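Local coordinates for galactose mutarotase related enzyme (Lactobacillus casei, PDB 3Q1N), which probably binds carbohydrate and may act as an isomerase of the aldose 1-epimerase kind, at residues L49-G54 and H73-D78; G54-D59 and Y68-H73; Q60-A65 and A264-D269. All coordinates share one frame; numbering follows the deposited sequence.

Interaction 1. Residues L49-G54 and H73-D78; sequences LFPSIG and HGFARD. With NO3 (nitrate ion), chain B; NO3 (nitrate ion), chain C.
Phe50 O is gripped by two successive backbone amides, Phe75 N at 2.9 Å and Ala76 N at 3.1 Å, which tether two buried loops, one following strand 48-49, in the beta-sandwich of this galactose mutarotase-like fold. The Ala76 donor is the less bent away from the C=O direction (160° against 143°). Gly74 CA adds a weak CA-H...O contact to the same oxygen. Gly74 suits its place doubly: its phi is positive, and a beta carbon would run into Phe50 O. Beside this fork a water accepts from Phe50 N and Arg77 N and donates to His73 O, serving polar backbone atoms that the direct bonds miss. A cis peptide bond before Pro51 turns the chain, and the Pro51 ring crosses that of Phe75 at about a right angle: Pro51 CD lies over one face, 3.5 Å from the Phe75 ring centroid, a CH-pi contact. Phe75 reaches it with CG tucked between its backbone N and carbonyl carbon (chi1 57°). Phe50 CB meets the small Ala76 CB at 3.9 Å, while Tyr109 and Leu111 of strand 109-118 cover this apolar side. At the other end His73 N donates to Gly54 O. Two nitrates, probably from the crystallisation liquor, lie round the imidazole, consistent with a polar pocket such as a sugar site. One rests over a face of the His73 ring and takes a weak bond from Arg77 NH1; the other meets the ring edge, its O1 held by Gly54 N at 2.8 Å and by His73 ND1 at 2.6 Å.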
ATOM      1  N   LEU A  49      -3.130  -0.227   5.237  1.00 14.09           N
ATOM      2  CA  LEU A  49      -3.555   1.162   5.501  1.00 14.55           C
ATOM      3  C   LEU A  49      -5.078   1.201   5.438  1.00 14.21           C
ATOM      4  O   LEU A  49      -5.660   1.094   4.372  1.00 13.95           O
ATOM      5  CB  LEU A  49      -2.940   2.107   4.463  1.00 14.96           C
ATOM      6  CG  LEU A  49      -1.452   1.971   4.142  1.00 16.38           C
ATOM      7  CD1 LEU A  49      -1.088   2.955   3.016  1.00 16.92           C
ATOM      8  CD2 LEU A  49      -0.589   2.199   5.372  1.00 16.13           C
ATOM      9  N   PHE A  50      -5.726   1.314   6.593  1.00 13.97           N
ATOM     10  CA  PHE A  50      -7.199   1.382   6.639  1.00 13.56           C
ATOM     11  C   PHE A  50      -7.591   2.005   7.966  1.00 13.50           C
ATOM     12  O   PHE A  50      -6.983   1.705   8.954  1.00 12.91           O
ATOM     13  CB  PHE A  50      -7.818  -0.026   6.572  1.00 13.53           C
ATOM     14  CG  PHE A  50      -9.320  -0.069   6.806  1.00 13.55           C
ATOM     15  CD1 PHE A  50     -10.200   0.069   5.729  1.00 13.71           C
ATOM     16  CD2 PHE A  50      -9.857  -0.268   8.091  1.00 14.47           C
ATOM     17  CE1 PHE A  50     -11.569   0.018   5.897  1.00 14.71           C
ATOM     18  CE2 PHE A  50     -11.252  -0.339   8.270  1.00 14.07           C
ATOM     19  CZ  PHE A  50     -12.106  -0.191   7.168  1.00 14.78           C
ATOM     20  N   PRO A  51      -8.620   2.869   7.973  1.00 12.68           N
ATOM     21  CA  PRO A  51      -9.474   3.375   6.904  1.00 12.91           C
ATOM     22  C   PRO A  51      -8.976   4.677   6.257  1.00 12.89           C
ATOM     23  O   PRO A  51      -9.735   5.337   5.548  1.00 13.08           O
ATOM     24  CB  PRO A  51     -10.818   3.576   7.611  1.00 13.12           C
ATOM     25  CG  PRO A  51     -10.430   4.001   8.966  1.00 13.34           C
ATOM     26  CD  PRO A  51      -9.139   3.255   9.299  1.00 13.30           C
ATOM     27  N   SER A  52      -7.738   5.064   6.539  1.00 12.91           N
ATOM     28  CA  SER A  52      -7.114   6.240   5.931  0.50 13.22           C
ATOM     29  C   SER A  52      -5.730   5.837   5.381  1.00 14.50           C
ATOM     30  O   SER A  52      -5.070   4.969   5.953  1.00 14.80           O
ATOM     31  CB  SER A  52      -6.962   7.307   7.007  0.50 13.66           C
ATOM     32  OG  SER A  52      -6.581   8.552   6.492  0.50 12.78           O
ATOM     33  N   ILE A  53      -5.317   6.478   4.311  1.00 14.79           N
ATOM     34  CA  ILE A  53      -3.982   6.377   3.747  1.00 15.45           C
ATOM     35  C   ILE A  53      -3.258   7.669   4.046  1.00 15.43           C
ATOM     36  O   ILE A  53      -3.776   8.759   3.835  1.00 17.01           O
ATOM     37  CB  ILE A  53      -4.097   6.120   2.227  1.00 16.03           C
ATOM     38  CG1 ILE A  53      -4.647   4.716   1.960  1.00 17.02           C
ATOM     39  CG2 ILE A  53      -2.716   6.325   1.522  1.00 16.68           C
ATOM     40  CD1 ILE A  53      -5.112   4.554   0.454  1.00 16.56           C
ATOM     41  N   GLY A  54      -2.037   7.579   4.558  1.00 16.15           N
ATOM     42  CA  GLY A  54      -1.291   8.795   4.800  1.00 16.45           C
ATOM     43  C   GLY A  54      -1.786   9.597   5.977  1.00 16.04           C
ATOM     44  O   GLY A  54      -2.420   9.069   6.887  1.00 16.55           O
ATOM     45  N   HIS A  73      -1.660   6.804   8.619  1.00 16.55           N
ATOM     46  CA  HIS A  73      -1.686   5.454   8.091  1.00 16.49           C
ATOM     47  C   HIS A  73      -2.931   4.648   8.564  1.00 16.77           C
ATOM     48  O   HIS A  73      -2.968   3.429   8.397  1.00 17.48           O
ATOM     49  CB  HIS A  73      -0.411   4.634   8.472  1.00 16.88           C
ATOM     50  CG  HIS A  73       0.885   5.381   8.387  1.00 19.40           C
ATOM     51  ND1 HIS A  73       1.468   5.732   7.188  1.00 20.06           N
ATOM     52  CD2 HIS A  73       1.746   5.781   9.361  1.00 22.76           C
ATOM     53  CE1 HIS A  73       2.612   6.360   7.428  1.00 23.10           C
ATOM     54  NE2 HIS A  73       2.814   6.392   8.742  1.00 23.39           N
ATOM     55  N   GLY A  74      -3.921   5.303   9.159  1.00 16.37           N
ATOM     56  CA  GLY A  74      -5.101   4.591   9.637  1.00 15.53           C
ATOM     57  C   GLY A  74      -4.800   3.856  10.944  1.00 15.08           C
ATOM     58  O   GLY A  74      -3.956   4.297  11.737  1.00 16.29           O
ATOM     59  N   PHE A  75      -5.552   2.800  11.205  1.00 14.05           N
ATOM     60  CA  PHE A  75      -5.393   2.045  12.434  1.00 13.94           C
ATOM     61  C   PHE A  75      -5.474   0.516  12.339  1.00 13.84           C
ATOM     62  O   PHE A  75      -5.183  -0.166  13.322  1.00 13.99           O
ATOM     63  CB  PHE A  75      -6.383   2.539  13.502  1.00 14.08           C
ATOM     64  CG  PHE A  75      -7.804   2.472  13.094  1.00 13.13           C
ATOM     65  CD1 PHE A  75      -8.417   1.267  12.896  1.00 14.73           C
ATOM     66  CD2 PHE A  75      -8.570   3.644  12.932  1.00 15.07           C
ATOM     67  CE1 PHE A  75      -9.722   1.204  12.507  1.00 13.33           C
ATOM     68  CE2 PHE A  75      -9.905   3.572  12.568  1.00 15.42           C
ATOM     69  CZ  PHE A  75     -10.479   2.335  12.346  1.00 14.10           C
ATOM     70  N   ALA A  76      -5.781  -0.030  11.171  1.00 13.20           N
ATOM     71  CA  ALA A  76      -5.849  -1.505  11.014  1.00 13.77           C
ATOM     72  C   ALA A  76      -4.474  -2.129  11.353  1.00 13.33           C
ATOM     73  O   ALA A  76      -4.390  -3.231  11.867  1.00 13.71           O
ATOM     74  CB  ALA A  76      -6.300  -1.895   9.601  1.00 13.96           C
ATOM     75  N   ARG A  77      -3.406  -1.427  11.003  1.00 14.34           N
ATOM     76  CA  ARG A  77      -2.053  -1.892  11.185  1.00 14.74           C
ATOM     77  C   ARG A  77      -1.735  -1.999  12.668  1.00 15.42           C
ATOM     78  O   ARG A  77      -0.748  -2.636  13.054  1.00 15.21           O
ATOM     79  CB  ARG A  77      -1.056  -0.931  10.471  1.00 15.55           C
ATOM     80  CG  ARG A  77      -0.985   0.481  11.067  1.00 18.46           C
ATOM     81  CD  ARG A  77       0.153   1.332  10.447  1.00 20.43           C
ATOM     82  NE  ARG A  77       0.610   2.311  11.413  1.00 26.36           N
ATOM     83  CZ  ARG A  77       1.754   3.000  11.381  1.00 28.49           C
ATOM     84  NH1 ARG A  77       2.616   2.882  10.388  1.00 28.54           N
ATOM     85  NH2 ARG A  77       2.023   3.844  12.369  1.00 30.59           N
ATOM     86  N   ASP A  78      -2.539  -1.347  13.521  1.00 14.46           N
ATOM     87  CA  ASP A  78      -2.243  -1.311  14.971  1.00 15.68           C
ATOM     88  C   ASP A  78      -2.843  -2.417  15.833  1.00 15.74           C
ATOM     89  O   ASP A  78      -2.512  -2.508  17.018  1.00 15.67           O
ATOM     90  CB  ASP A  78      -2.731   0.025  15.542  1.00 16.05           C
ATOM     91  CG  ASP A  78      -1.965   1.192  14.977  1.00 18.75           C
ATOM     92  OD1 ASP A  78      -0.713   1.085  14.910  1.00 23.31           O
ATOM     93  OD2 ASP A  78      -2.611   2.203  14.619  1.00 20.70           O
TER
HETATM   94  N   NO3 B 294       3.059   2.677   7.313  1.00 29.83           N
HETATM   95  O1  NO3 B 294       1.964   2.041   7.872  1.00 27.74           O
HETATM   96  O2  NO3 B 294       3.131   2.957   5.977  1.00 32.42           O
HETATM   97  O3  NO3 B 294       4.100   3.057   8.100  1.00 30.21           O
HETATM   98  N   NO3 C 295       0.850   5.831   4.129  1.00 27.82           N
HETATM   99  O1  NO3 C 295      -0.106   5.675   5.119  1.00 26.05           O
HETATM  100  O2  NO3 C 295       0.553   6.199   2.839  1.00 28.12           O
HETATM  101  O3  NO3 C 295       2.173   5.680   4.446  1.00 30.16           O
HETATM  102  O   HOH W   1      -3.732   0.855   8.957  1.00 11.88           O

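Interaction 2. Residues G54-D59 and Y68-H73; sequences GKSNQD and YPMSQH. With NO3 (nitrate ion), chain C; NO3 (nitrate ion), chain D.
Gly54 O, which also accepts His73 N, has Gln72 CA close by in a CA-H...O contact and accepts from a water that bridges to Ser71 O and Ser56 OG. Glycine suits this position because its phi is positive, and a nitrate lies close, its O3 3.1 Å from Gly54 CA. Gln72 NE2 donates to that same O3 at 2.8 Å. In one of its two conformers Lys55 lays its extended aliphatic chain obliquely across the amide of Gln72, with Lys55 CG 3.4 Å from Gln72 CD. Gln72 is itself fully extended (chi1 179°), and its CG sits over a face of the His73 ring. Next, Ser56 points at the other segment, its OG 3.6 Å from CG of Met70, a selenomethionine, and gives its proton to the bridging water. Asn57 and Gln58 form the corner of a beta turn closed by Asp59 N to Ser56 O. Asp59 then ends the walk: its carbonyl O receives Met70 N at 3.0 Å in a nearly straight bond (170°), although the donor stands well above the carbonyl plane. A second water accepts from Ser56 N and donates to Asp59 OD1 (2.6 Å) and Met70 O. From the turn's corner, Asn57 and Gln58 hydrogen-bond to the loop that includes Asp262, Gln263 and Gly265, while Met70 packs on Tyr61 of strand 60-63, whose hairpin partner is strand 66-69.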
ATOM      1  N   GLY A  54      -2.037   7.579   4.558  1.00 16.15           N
ATOM      2  CA  GLY A  54      -1.291   8.795   4.800  1.00 16.45           C
ATOM      3  C   GLY A  54      -1.786   9.597   5.977  1.00 16.04           C
ATOM      4  O   GLY A  54      -2.420   9.069   6.887  1.00 16.55           O
ATOM      5  N   LYS A  55      -1.500  10.891   5.942  1.00 16.01           N
ATOM      6  CA  LYS A  55      -1.807  11.774   7.056  0.50 16.15           C
ATOM      7  C   LYS A  55      -3.178  12.436   6.855  1.00 16.02           C
ATOM      8  O   LYS A  55      -3.613  12.619   5.745  1.00 15.92           O
ATOM      9  CB  LYS A  55      -0.738  12.875   7.231  0.50 16.84           C
ATOM     10  CG  LYS A  55       0.543  12.465   7.981  0.50 17.33           C
ATOM     11  CD  LYS A  55       1.433  13.701   8.202  0.50 20.20           C
ATOM     12  CE  LYS A  55       2.699  13.407   8.958  0.50 22.06           C
ATOM     13  NZ  LYS A  55       3.660  14.598   8.959  0.50 23.22           N
ATOM     14  N   SER A  56      -3.807  12.773   7.967  1.00 16.63           N
ATOM     15  CA  SER A  56      -5.050  13.506   8.055  1.00 17.04           C
ATOM     16  C   SER A  56      -4.770  14.949   8.507  1.00 17.08           C
ATOM     17  O   SER A  56      -3.905  15.174   9.369  1.00 18.17           O
ATOM     18  CB  SER A  56      -6.029  12.839   9.051  1.00 17.06           C
ATOM     19  OG  SER A  56      -6.545  11.643   8.536  1.00 16.63           O
ATOM     20  N   ASN A  57      -5.508  15.905   7.940  1.00 16.97           N
ATOM     21  CA  ASN A  57      -5.305  17.330   8.245  1.00 17.34           C
ATOM     22  C   ASN A  57      -5.504  17.529   9.756  1.00 17.95           C
ATOM     23  O   ASN A  57      -6.570  17.206  10.298  1.00 18.42           O
ATOM     24  CB  ASN A  57      -6.296  18.185   7.470  1.00 16.97           C
ATOM     25  CG  ASN A  57      -5.981  18.272   5.985  1.00 17.99           C
ATOM     26  OD1 ASN A  57      -4.817  18.276   5.588  1.00 19.66           O
ATOM     27  ND2 ASN A  57      -7.027  18.375   5.151  1.00 16.78           N
ATOM     28  N   GLN A  58      -4.454  18.035  10.423  1.00 18.33           N
ATOM     29  CA  GLN A  58      -4.478  18.278  11.878  1.00 19.25           C
ATOM     30  C   GLN A  58      -4.921  17.037  12.655  1.00 18.65           C
ATOM     31  O   GLN A  58      -5.616  17.166  13.672  1.00 19.29           O
ATOM     32  CB  GLN A  58      -5.374  19.462  12.217  1.00 19.99           C
ATOM     33  CG  GLN A  58      -4.886  20.767  11.534  1.00 22.39           C
ATOM     34  CD  GLN A  58      -5.558  20.996  10.200  1.00 26.65           C
ATOM     35  OE1 GLN A  58      -6.786  21.056  10.159  1.00 30.72           O
ATOM     36  NE2 GLN A  58      -4.768  21.126   9.094  1.00 25.89           N
ATOM     37  N   ASP A  59      -4.517  15.896  12.125  1.00 18.75           N
ATOM     38  CA  ASP A  59      -4.804  14.546  12.666  1.00 19.54           C
ATOM     39  C   ASP A  59      -6.264  14.360  13.037  1.00 18.65           C
ATOM     40  O   ASP A  59      -6.617  13.739  14.056  1.00 18.92           O
ATOM     41  CB  ASP A  59      -3.855  14.251  13.828  1.00 21.04           C
ATOM     42  CG  ASP A  59      -2.375  14.169  13.379  1.00 22.72           C
ATOM     43  OD1 ASP A  59      -2.024  13.557  12.341  1.00 27.45           O
ATOM     44  OD2 ASP A  59      -1.526  14.676  14.109  1.00 30.49           O
ATOM     45  N   TYR A  68     -13.772  13.896  14.226  1.00 19.14           N
ATOM     46  CA  TYR A  68     -13.099  12.749  14.875  1.00 18.54           C
ATOM     47  C   TYR A  68     -11.591  12.807  14.658  1.00 17.39           C
ATOM     48  O   TYR A  68     -11.124  13.370  13.660  1.00 17.54           O
ATOM     49  CB  TYR A  68     -13.603  11.405  14.302  1.00 18.08           C
ATOM     50  CG  TYR A  68     -15.053  11.167  14.606  1.00 19.18           C
ATOM     51  CD1 TYR A  68     -16.021  11.802  13.854  1.00 20.99           C
ATOM     52  CD2 TYR A  68     -15.449  10.366  15.691  1.00 20.73           C
ATOM     53  CE1 TYR A  68     -17.367  11.643  14.132  1.00 22.69           C
ATOM     54  CE2 TYR A  68     -16.830  10.198  15.978  1.00 21.06           C
ATOM     55  CZ  TYR A  68     -17.752  10.839  15.183  1.00 21.85           C
ATOM     56  OH  TYR A  68     -19.119  10.732  15.382  1.00 26.31           O
ATOM     57  N   PRO A  69     -10.823  12.188  15.568  1.00 17.58           N
ATOM     58  CA  PRO A  69      -9.385  12.072  15.429  1.00 16.83           C
ATOM     59  C   PRO A  69      -9.037  10.912  14.505  1.00 16.83           C
ATOM     60  O   PRO A  69      -9.785   9.926  14.428  1.00 15.50           O
ATOM     61  CB  PRO A  69      -8.932  11.826  16.882  1.00 17.79           C
ATOM     62  CG  PRO A  69     -10.074  11.033  17.480  1.00 17.57           C
ATOM     63  CD  PRO A  69     -11.313  11.562  16.820  1.00 17.91           C
HETATM   64  N   MSE A  70      -7.946  11.034  13.757  1.00 16.18           N
HETATM   65  CA  MSE A  70      -7.482   9.938  12.903  1.00 14.99           C
HETATM   66  C   MSE A  70      -5.972   9.913  12.888  1.00 16.00           C
HETATM   67  O   MSE A  70      -5.306  10.937  12.685  1.00 16.98           O
HETATM   68  CB  MSE A  70      -8.009  10.012  11.490  1.00 14.48           C
HETATM   69  CG  MSE A  70      -7.570   8.870  10.547  1.00 12.78           C
HETATM   70 SE   MSE A  70      -8.034   7.098  11.192  0.75 11.78          SE
HETATM   71  CE  MSE A  70      -9.956   7.389  11.313  1.00 13.00           C
ATOM     72  N   SER A  71      -5.440   8.712  13.071  1.00 15.66           N
ATOM     73  CA  SER A  71      -4.010   8.510  13.101  1.00 16.39           C
ATOM     74  C   SER A  71      -3.473   8.438  11.672  1.00 15.78           C
ATOM     75  O   SER A  71      -4.194   8.036  10.758  1.00 15.59           O
ATOM     76  CB  SER A  71      -3.648   7.244  13.861  1.00 16.89           C
ATOM     77  OG  SER A  71      -4.592   6.208  13.615  1.00 19.03           O
ATOM     78  N   GLN A  72      -2.223   8.833  11.503  1.00 15.99           N
ATOM     79  CA  GLN A  72      -1.538   8.650  10.227  1.00 15.53           C
ATOM     80  C   GLN A  72      -1.490   7.145   9.890  1.00 16.63           C
ATOM     81  O   GLN A  72      -1.304   6.331  10.765  1.00 16.59           O
ATOM     82  CB  GLN A  72      -0.113   9.250  10.345  1.00 16.77           C
ATOM     83  CG  GLN A  72       0.734   9.122   9.095  1.00 18.99           C
ATOM     84  CD  GLN A  72       2.111   9.787   9.266  1.00 23.86           C
ATOM     85  OE1 GLN A  72       2.461  10.249  10.375  1.00 25.51           O
ATOM     86  NE2 GLN A  72       2.872   9.864   8.169  1.00 22.53           N
ATOM     87  N   HIS A  73      -1.660   6.804   8.619  1.00 16.55           N
ATOM     88  CA  HIS A  73      -1.686   5.454   8.091  1.00 16.49           C
ATOM     89  C   HIS A  73      -2.931   4.648   8.564  1.00 16.77           C
ATOM     90  O   HIS A  73      -2.968   3.429   8.397  1.00 17.48           O
ATOM     91  CB  HIS A  73      -0.411   4.634   8.472  1.00 16.88           C
ATOM     92  CG  HIS A  73       0.885   5.381   8.387  1.00 19.40           C
ATOM     93  ND1 HIS A  73       1.468   5.732   7.188  1.00 20.06           N
ATOM     94  CD2 HIS A  73       1.746   5.781   9.361  1.00 22.76           C
ATOM     95  CE1 HIS A  73       2.612   6.360   7.428  1.00 23.10           C
ATOM     96  NE2 HIS A  73       2.814   6.392   8.742  1.00 23.39           N
TER
HETATM   97  N   NO3 C 295       0.850   5.831   4.129  1.00 27.82           N
HETATM   98  O1  NO3 C 295      -0.106   5.675   5.119  1.00 26.05           O
HETATM   99  O2  NO3 C 295       0.553   6.199   2.839  1.00 28.12           O
HETATM  100  O3  NO3 C 295       2.173   5.680   4.446  1.00 30.16           O
HETATM  101  N   NO3 D 296       2.563   9.174   4.819  1.00 26.70           N
HETATM  102  O1  NO3 D 296       2.263   9.436   3.512  1.00 26.49           O
HETATM  103  O2  NO3 D 296       3.818   8.722   5.169  1.00 28.16           O
HETATM  104  O3  NO3 D 296       1.604   9.358   5.772  1.00 26.71           O
HETATM  105  O   HOH W   2      -4.773   9.492   8.345  1.00 15.35           O
HETATM  106  O   HOH W   3      -3.021  11.827  10.662  1.00 25.64           O

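Interaction 3. Residues Q60-A65 and A264-D269; sequences QYRLGA and AGEPTD
Arg62 and Asp269 face each other in a single beta bridge, which docks a loop alongside strand 60-63, the first strand of a two-stranded antiparallel hairpin. Arg62 N donates to Thr268 O at 2.9 Å, and Asp269 CA returns a CA-H...O contact of 3.3 Å to Arg62 O. From there the aspartate can be followed outward. Its CB lies over one face of the Arg62 guanidinium, 4.3 Å from Arg62 NH1. Turned anti to the backbone N (chi1 -179°), Asp269 CG comes within 3.7 Å of Gly64 N and so brings the carboxylate to the hairpin turn. OD1 accepts Gly64 N at 3.1 Å, from 64° out of the carboxylate plane, and also takes Tyr271 N. OD2 lies farther from Gly64 N. Gly64 fits the turn because its phi is positive. With an alanine here in place of the aspartate, Gly64 N and Tyr271 N would probably lose their shared acceptor, and the hairpin turn its hold on the loop. At the strand's start Pro267 fills the flank with its rigid ring: its CG lies 3.7 Å from Gln60 CG. There too a water accepts from Thr268 N at 2.9 Å and donates to Gln60 O at 2.7 Å.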
ATOM      1  N   GLN A  60      -7.132  14.876  12.188  1.00 18.02           N
ATOM      2  CA  GLN A  60      -8.581  14.760  12.405  1.00 17.62           C
ATOM      3  C   GLN A  60      -9.302  14.837  11.063  1.00 16.91           C
ATOM      4  O   GLN A  60      -8.677  15.046   9.998  1.00 16.84           O
ATOM      5  CB  GLN A  60      -9.087  15.857  13.372  1.00 18.43           C
ATOM      6  CG  GLN A  60      -8.963  17.261  12.813  1.00 18.81           C
ATOM      7  CD  GLN A  60      -9.172  18.358  13.875  1.00 22.31           C
ATOM      8  OE1 GLN A  60     -10.237  18.962  13.940  1.00 27.21           O
ATOM      9  NE2 GLN A  60      -8.153  18.633  14.657  1.00 25.75           N
ATOM     10  N   TYR A  61     -10.603  14.593  11.107  1.00 16.86           N
ATOM     11  CA  TYR A  61     -11.452  14.655   9.946  1.00 16.43           C
ATOM     12  C   TYR A  61     -12.889  14.850  10.348  1.00 16.57           C
ATOM     13  O   TYR A  61     -13.216  14.880  11.532  1.00 16.19           O
ATOM     14  CB  TYR A  61     -11.313  13.385   9.133  1.00 15.94           C
ATOM     15  CG  TYR A  61     -11.948  12.155   9.753  1.00 14.85           C
ATOM     16  CD1 TYR A  61     -11.354  11.514  10.816  1.00 13.65           C
ATOM     17  CD2 TYR A  61     -13.137  11.624   9.276  1.00 14.57           C
ATOM     18  CE1 TYR A  61     -11.915  10.369  11.414  1.00 13.51           C
ATOM     19  CE2 TYR A  61     -13.707  10.470   9.858  1.00 14.59           C
ATOM     20  CZ  TYR A  61     -13.101   9.860  10.924  1.00 14.27           C
ATOM     21  OH  TYR A  61     -13.648   8.738  11.534  1.00 16.69           O
ATOM     22  N   ARG A  62     -13.753  14.992   9.362  1.00 16.51           N
ATOM     23  CA  ARG A  62     -15.180  15.152   9.616  1.00 18.03           C
ATOM     24  C   ARG A  62     -16.017  14.009   9.049  1.00 18.12           C
ATOM     25  O   ARG A  62     -15.674  13.406   8.008  1.00 17.13           O
ATOM     26  CB  ARG A  62     -15.696  16.451   9.008  1.00 18.76           C
ATOM     27  CG  ARG A  62     -15.306  17.686   9.804  1.00 22.74           C
ATOM     28  CD  ARG A  62     -15.442  18.921   8.957  1.00 28.39           C
ATOM     29  NE  ARG A  62     -16.845  19.269   8.719  1.00 32.69           N
ATOM     30  CZ  ARG A  62     -17.350  19.757   7.573  1.00 37.88           C
ATOM     31  NH1 ARG A  62     -16.587  19.929   6.489  1.00 39.32           N
ATOM     32  NH2 ARG A  62     -18.647  20.075   7.503  1.00 39.52           N
ATOM     33  N   LEU A  63     -17.138  13.756   9.737  1.00 18.98           N
ATOM     34  CA  LEU A  63     -18.260  12.993   9.171  1.00 19.70           C
ATOM     35  C   LEU A  63     -19.443  13.929   9.215  1.00 21.48           C
ATOM     36  O   LEU A  63     -20.055  14.119  10.272  1.00 21.86           O
ATOM     37  CB  LEU A  63     -18.521  11.683   9.922  1.00 20.01           C
ATOM     38  CG  LEU A  63     -17.379  10.693   9.875  1.00 20.00           C
ATOM     39  CD1 LEU A  63     -17.509   9.596  10.949  1.00 20.50           C
ATOM     40  CD2 LEU A  63     -17.258  10.099   8.432  1.00 18.16           C
ATOM     41  N   GLY A  64     -19.723  14.558   8.087  1.00 22.80           N
ATOM     42  CA  GLY A  64     -20.701  15.621   8.031  1.00 23.85           C
ATOM     43  C   GLY A  64     -20.209  16.738   8.921  1.00 25.08           C
ATOM     44  O   GLY A  64     -19.101  17.249   8.723  1.00 25.91           O
ATOM     45  N   ALA A  65     -20.977  17.076   9.947  1.00 25.88           N
ATOM     46  CA  ALA A  65     -20.617  18.228  10.790  1.00 26.19           C
ATOM     47  C   ALA A  65     -19.811  17.840  12.038  1.00 26.48           C
ATOM     48  O   ALA A  65     -19.310  18.747  12.726  1.00 27.06           O
ATOM     49  CB  ALA A  65     -21.875  19.047  11.177  1.00 26.84           C
ATOM     50  N   ALA A 264      -4.109  19.207   1.627  1.00 14.25           N
ATOM     51  CA  ALA A 264      -3.799  20.164   2.708  1.00 14.69           C
ATOM     52  C   ALA A 264      -4.901  21.205   2.899  1.00 15.40           C
ATOM     53  O   ALA A 264      -5.496  21.704   1.957  1.00 16.85           O
ATOM     54  CB  ALA A 264      -2.483  20.885   2.408  1.00 14.09           C
ATOM     55  N   GLY A 265      -5.157  21.560   4.146  1.00 15.79           N
ATOM     56  CA  GLY A 265      -6.129  22.587   4.470  1.00 16.52           C
ATOM     57  C   GLY A 265      -6.930  22.197   5.694  1.00 16.82           C
ATOM     58  O   GLY A 265      -6.411  21.522   6.593  1.00 17.24           O
ATOM     59  N   GLU A 266      -8.225  22.505   5.684  1.00 16.82           N
ATOM     60  CA  GLU A 266      -9.090  22.213   6.818  0.50 17.16           C
ATOM     61  C   GLU A 266      -9.457  20.724   6.875  1.00 16.62           C
ATOM     62  O   GLU A 266      -9.322  20.000   5.879  1.00 15.61           O
ATOM     63  CB  GLU A 266     -10.341  23.095   6.758  0.50 17.80           C
ATOM     64  CG  GLU A 266     -11.239  22.757   5.580  0.50 19.25           C
ATOM     65  CD  GLU A 266     -12.436  23.656   5.498  0.50 21.68           C
ATOM     66  OE1 GLU A 266     -12.273  24.907   5.421  0.50 20.32           O
ATOM     67  OE2 GLU A 266     -13.549  23.091   5.507  0.50 22.52           O
ATOM     68  N   PRO A 267      -9.883  20.242   8.040  1.00 16.74           N
ATOM     69  CA  PRO A 267     -10.323  18.848   8.139  1.00 16.96           C
ATOM     70  C   PRO A 267     -11.430  18.514   7.104  1.00 16.64           C
ATOM     71  O   PRO A 267     -12.354  19.324   6.827  1.00 16.25           O
ATOM     72  CB  PRO A 267     -10.825  18.759   9.581  1.00 17.43           C
ATOM     73  CG  PRO A 267      -9.922  19.731  10.277  1.00 18.17           C
ATOM     74  CD  PRO A 267      -9.959  20.907   9.361  1.00 17.74           C
ATOM     75  N   THR A 268     -11.287  17.336   6.500  1.00 15.97           N
ATOM     76  CA  THR A 268     -12.074  16.951   5.340  1.00 15.87           C
ATOM     77  C   THR A 268     -13.231  16.068   5.729  1.00 15.26           C
ATOM     78  O   THR A 268     -13.070  15.189   6.542  1.00 15.13           O
ATOM     79  CB  THR A 268     -11.204  16.123   4.378  1.00 15.81           C
ATOM     80  OG1 THR A 268      -9.963  16.824   4.154  1.00 16.97           O
ATOM     81  CG2 THR A 268     -11.970  15.928   3.087  1.00 17.37           C
ATOM     82  N   ASP A 269     -14.409  16.324   5.177  1.00 15.30           N
ATOM     83  CA  ASP A 269     -15.529  15.382   5.320  1.00 14.98           C
ATOM     84  C   ASP A 269     -15.210  14.119   4.564  1.00 13.83           C
ATOM     85  O   ASP A 269     -15.008  14.115   3.329  1.00 14.49           O
ATOM     86  CB  ASP A 269     -16.779  16.040   4.758  1.00 15.09           C
ATOM     87  CG  ASP A 269     -18.028  15.182   4.866  1.00 18.17           C
ATOM     88  OD1 ASP A 269     -18.012  14.118   5.505  1.00 17.87           O
ATOM     89  OD2 ASP A 269     -19.063  15.615   4.277  1.00 21.77           O
TER
HETATM   90  O   HOH W   4      -9.027  15.745   7.382  1.00 15.18           O

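In the fold
From the N terminus, the chain leaves strand 48-49 into residues 49-54, which interaction 1 ties to 73-78, closing a loop that contains the hairpin of strands 60-63 and 66-69. Interaction 2 is nested inside that loop; it shares Gly54 and His73 with interaction 1 and zips 54-59 to 68-73 along the hairpin's base, with Met70 packing against Pro51, Ser52 and Phe75. Interaction 3 crosses both: from inside the loop, strand 60-63 reaches some 200 residues on to 264-269, between strands 251-258 and 277-279. Within the hairpin, a backbone hydrogen bond from Tyr61 to Tyr68 links interactions 2 and 3. Interactions 1 and 2 hold the hairpin's base against the sandwich, and interaction 3 holds strand 60-63 to the distant loop.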